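Putative methyl-accepting chemotaxis signal transduction protein (Campylobacter jejuni, PDB 6W3O) binds a branched-chain amino-acid-like ligand in its Cache-type sensor domain and probably relays its presence across the membrane as a chemotaxis receptor. Local coordinates at residues N77-Y82 with Y131-L136. Residues are numbered along the deposited sequence; the frame is centred on the assembly and turned at random.
Sequences NALNVY and YLDTVL. With SKG (4-methylisoleucine), chain C.
Asp-133 OD2 is gripped by three N-H groups: the backbone N of Leu-136 at 2.7 Å, a weak bond from the backbone N of Val-135, and across the contact a weak, bent bond from ND2 of Asn-80 at 3.1 Å. The Leu-136 bond meets the oxygen on its anti side, 31° out of the carboxylate plane, and closes an Asx motif that fixes the turn following strand 126-132. The side chains of Asn-80 and Asp-133 reach in from opposite sides, amide and carboxylate planes 37° apart, and only OD2 is placed to accept; the stronger partner of Asn-80 ND2 is OD2 of Asp-160. Asn-80 OD1, buried beside Leu-136 CD1, finds no polar partner. That same methyl presses on the branch point of Leu-79, CD1 to CG 3.5 Å, a tight apolar fit with the two leucine side chains running antiparallel past one another.

The extended side chain of Asp-133 (CG opposite N, chi1 -178°) carries its carboxylate between Asn-80 and the ligand 4-methylisoleucine, whose amino N lies 2.6 Å from OD1. Tyr-131 OH accepts from the same ligand N at 2.8 Å and is also bonded to Thr-142, while Asp-160 gives the ligand a further carboxylate. Acidic groups gathered this way would favour a charged ammonium. At the other end, Thr-134 bonds ligand O twice, through its backbone N at 3.0 Å, nearly straight, and through OG1 at 2.7 Å. Tyr-82 lays a ring face under the aliphatic branch, ligand CD1 standing 3.7 Å above the ring centre, and its hydroxyl is bonded to Asp-160. Trp-115 NE1 adds another bond to the ligand. Together these groups are characteristic of an amino-acid-binding pocket in a Cache (PDC) sensor domain.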
ATOM      1  N   ASN A  77      11.855   1.867 -10.255  1.00 10.66           N
ATOM      2  CA  ASN A  77      12.127   3.080  -9.488  1.00 10.87           C
ATOM      3  C   ASN A  77      11.758   2.931  -8.023  1.00 12.17           C
ATOM      4  O   ASN A  77      11.141   3.808  -7.442  1.00 12.69           O
ATOM      5  CB  ASN A  77      11.464   4.314 -10.125  1.00 12.76           C
ATOM      6  CG  ASN A  77      11.996   5.590  -9.552  1.00 15.87           C
ATOM      7  OD1 ASN A  77      13.182   5.678  -9.176  1.00 20.31           O
ATOM      8  ND2 ASN A  77      11.139   6.610  -9.520  1.00 21.93           N
ATOM      9  N   ALA A  78      12.144   1.814  -7.412  1.00 10.44           N
ATOM     10  CA  ALA A  78      11.970   1.647  -5.975  1.00 10.12           C
ATOM     11  C   ALA A  78      12.986   2.519  -5.250  1.00 10.48           C
ATOM     12  O   ALA A  78      14.000   2.950  -5.813  1.00 11.90           O
ATOM     13  CB  ALA A  78      12.180   0.200  -5.578  1.00  9.69           C
ATOM     14  N   LEU A  79      12.694   2.802  -3.990  1.00  9.78           N
ATOM     15  CA  LEU A  79      13.582   3.644  -3.182  1.00 10.33           C
ATOM     16  C   LEU A  79      14.791   2.844  -2.676  1.00  9.58           C
ATOM     17  O   LEU A  79      15.913   3.320  -2.745  1.00 11.51           O
ATOM     18  CB  LEU A  79      12.802   4.261  -2.022  1.00 10.97           C
ATOM     19  CG  LEU A  79      13.565   5.371  -1.330  1.00 15.13           C
ATOM     20  CD1 LEU A  79      13.621   6.592  -2.288  1.00 18.96           C
ATOM     21  CD2 LEU A  79      12.858   5.698  -0.016  1.00 19.02           C
ATOM     22  N   ASN A  80      14.516   1.646  -2.150  1.00  8.68           N
ATOM     23  CA  ASN A  80      15.530   0.745  -1.596  1.00  8.73           C
ATOM     24  C   ASN A  80      15.149  -0.656  -1.987  1.00  9.04           C
ATOM     25  O   ASN A  80      13.951  -1.005  -1.951  1.00  8.99           O
ATOM     26  CB  ASN A  80      15.634   0.767  -0.078  1.00  9.47           C
ATOM     27  CG  ASN A  80      16.031   2.123   0.490  1.00 11.03           C
ATOM     28  OD1 ASN A  80      17.065   2.675   0.151  1.00 12.45           O
ATOM     29  ND2 ASN A  80      15.179   2.643   1.362  1.00 12.39           N
ATOM     30  N   VAL A  81      16.152  -1.489  -2.269  1.00  8.35           N
ATOM     31  CA  VAL A  81      15.923  -2.931  -2.444  1.00  8.13           C
ATOM     32  C   VAL A  81      17.108  -3.601  -1.725  1.00  7.85           C
ATOM     33  O   VAL A  81      18.265  -3.176  -1.892  1.00  9.34           O
ATOM     34  CB  VAL A  81      15.868  -3.324  -3.935  1.00  8.00           C
ATOM     35  CG1 VAL A  81      15.782  -4.822  -4.094  1.00  9.55           C
ATOM     36  CG2 VAL A  81      14.743  -2.644  -4.660  1.00  9.01           C
ATOM     37  N   TYR A  82      16.837  -4.621  -0.916  1.00  7.66           N
ATOM     38  CA  TYR A  82      17.849  -5.103   0.023  1.00  8.23           C
ATOM     39  C   TYR A  82      17.640  -6.550   0.387  1.00  8.13           C
ATOM     40  O   TYR A  82      16.543  -7.089   0.288  1.00  9.00           O
ATOM     41  CB  TYR A  82      17.926  -4.212   1.287  1.00  8.78           C
ATOM     42  CG  TYR A  82      16.586  -3.829   1.877  1.00  8.92           C
ATOM     43  CD1 TYR A  82      15.880  -2.730   1.388  1.00  9.54           C
ATOM     44  CD2 TYR A  82      16.037  -4.537   2.944  1.00  8.97           C
ATOM     45  CE1 TYR A  82      14.662  -2.360   1.949  1.00  9.62           C
ATOM     46  CE2 TYR A  82      14.815  -4.189   3.498  1.00  8.92           C
ATOM     47  CZ  TYR A  82      14.156  -3.068   3.025  1.00  9.09           C
ATOM     48  OH  TYR A  82      12.974  -2.689   3.585  1.00 10.21           O
ATOM     49  N   TYR A 131       5.710   3.838   6.675  1.00 13.50           N
ATOM     50  CA  TYR A 131       6.586   4.307   7.751  1.00 14.28           C
ATOM     51  C   TYR A 131       7.755   5.083   7.171  1.00 13.70           C
ATOM     52  O   TYR A 131       8.040   5.020   5.968  1.00 13.20           O
ATOM     53  CB  TYR A 131       7.074   3.150   8.637  1.00 13.90           C
ATOM     54  CG  TYR A 131       8.020   2.243   7.922  1.00 13.37           C
ATOM     55  CD1 TYR A 131       7.560   1.246   7.060  1.00 12.90           C
ATOM     56  CD2 TYR A 131       9.383   2.401   8.060  1.00 12.68           C
ATOM     57  CE1 TYR A 131       8.464   0.439   6.393  1.00 11.93           C
ATOM     58  CE2 TYR A 131      10.294   1.604   7.391  1.00 11.87           C
ATOM     59  CZ  TYR A 131       9.829   0.640   6.541  1.00 11.54           C
ATOM     60  OH  TYR A 131      10.738  -0.122   5.812  1.00 12.55           O
ATOM     61  N   LEU A 132       8.419   5.841   8.038  1.00 14.89           N
ATOM     62  CA  LEU A 132       9.526   6.665   7.609  1.00 14.41           C
ATOM     63  C   LEU A 132      10.807   5.865   7.472  1.00 16.22           C
ATOM     64  O   LEU A 132      11.331   5.338   8.452  1.00 15.72           O
ATOM     65  CB  LEU A 132       9.766   7.800   8.598  1.00 16.49           C
ATOM     66  CG  LEU A 132      10.721   8.905   8.132  1.00 17.39           C
ATOM     67  CD1 LEU A 132      10.241   9.712   6.932  1.00 18.64           C
ATOM     68  CD2 LEU A 132      11.036   9.864   9.288  1.00 22.10           C
ATOM     69  N   ASP A 133      11.287   5.746   6.239  1.00 13.82           N
ATOM     70  CA  ASP A 133      12.508   4.951   5.980  1.00 13.88           C
ATOM     71  C   ASP A 133      13.680   5.436   6.838  1.00 14.00           C
ATOM     72  O   ASP A 133      13.961   6.642   6.894  1.00 16.27           O
ATOM     73  CB  ASP A 133      12.903   5.109   4.516  1.00 15.73           C
ATOM     74  CG  ASP A 133      14.101   4.307   4.166  1.00 15.83           C
ATOM     75  OD1 ASP A 133      14.050   3.122   4.355  1.00 25.52           O
ATOM     76  OD2 ASP A 133      15.041   4.831   3.599  1.00 21.25           O
ATOM     77  N   THR A 134      14.424   4.493   7.388  1.00 14.14           N
ATOM     78  CA  THR A 134      15.571   4.795   8.245  1.00 15.76           C
ATOM     79  C   THR A 134      16.675   5.504   7.478  1.00 16.03           C
ATOM     80  O   THR A 134      17.354   6.363   8.027  1.00 22.59           O
ATOM     81  CB  THR A 134      16.175   3.467   8.763  1.00 21.66           C
ATOM     82  OG1 THR A 134      15.172   2.729   9.465  1.00 25.04           O
ATOM     83  CG2 THR A 134      17.336   3.741   9.670  1.00 27.19           C
ATOM     84  N   VAL A 135      16.923   5.097   6.233  1.00 16.68           N
ATOM     85  CA  VAL A 135      18.109   5.569   5.511  1.00 19.07           C
ATOM     86  C   VAL A 135      17.832   6.857   4.710  1.00 19.30           C
ATOM     87  O   VAL A 135      18.617   7.795   4.705  1.00 23.50           O
ATOM     88  CB  VAL A 135      18.664   4.448   4.633  1.00 23.81           C
ATOM     89  CG1 VAL A 135      19.779   4.978   3.762  1.00 30.99           C
ATOM     90  CG2 VAL A 135      19.202   3.332   5.517  1.00 22.25           C
ATOM     91  N   LEU A 136      16.718   6.896   4.012  1.00 16.77           N
ATOM     92  CA  LEU A 136      16.437   8.006   3.103  1.00 15.86           C
ATOM     93  C   LEU A 136      15.378   8.972   3.653  1.00 16.99           C
ATOM     94  O   LEU A 136      15.092   9.986   3.011  1.00 20.47           O
ATOM     95  CB  LEU A 136      16.070   7.501   1.703  1.00 17.52           C
ATOM     96  CG  LEU A 136      17.245   6.860   0.928  1.00 22.19           C
ATOM     97  CD1 LEU A 136      16.809   6.291  -0.403  1.00 24.06           C
ATOM     98  CD2 LEU A 136      18.373   7.854   0.696  1.00 29.22           C
TER
HETATM   99  N   SKG C 301      13.280   0.711   4.941  1.00 12.95           N
HETATM  100  CA  SKG C 301      14.083  -0.196   5.780  1.00 11.66           C
HETATM  101  C   SKG C 301      13.914   0.320   7.211  1.00 13.72           C
HETATM  102  O   SKG C 301      13.833   1.553   7.434  1.00 14.15           O
HETATM  103  CB  SKG C 301      15.531  -0.229   5.248  1.00 15.16           C
HETATM  104  CG  SKG C 301      16.339  -1.295   6.016  1.00 16.05           C
HETATM  105  CD1 SKG C 301      17.455  -1.782   5.090  1.00 18.89           C
HETATM  106  CD2 SKG C 301      16.909  -0.707   7.346  1.00 19.78           C
HETATM  107  OXT SKG C 301      13.858  -0.496   8.167  1.00 14.35           O
HETATM  108  CAE SKG C 301      16.209   1.135   5.166  1.00 19.08           C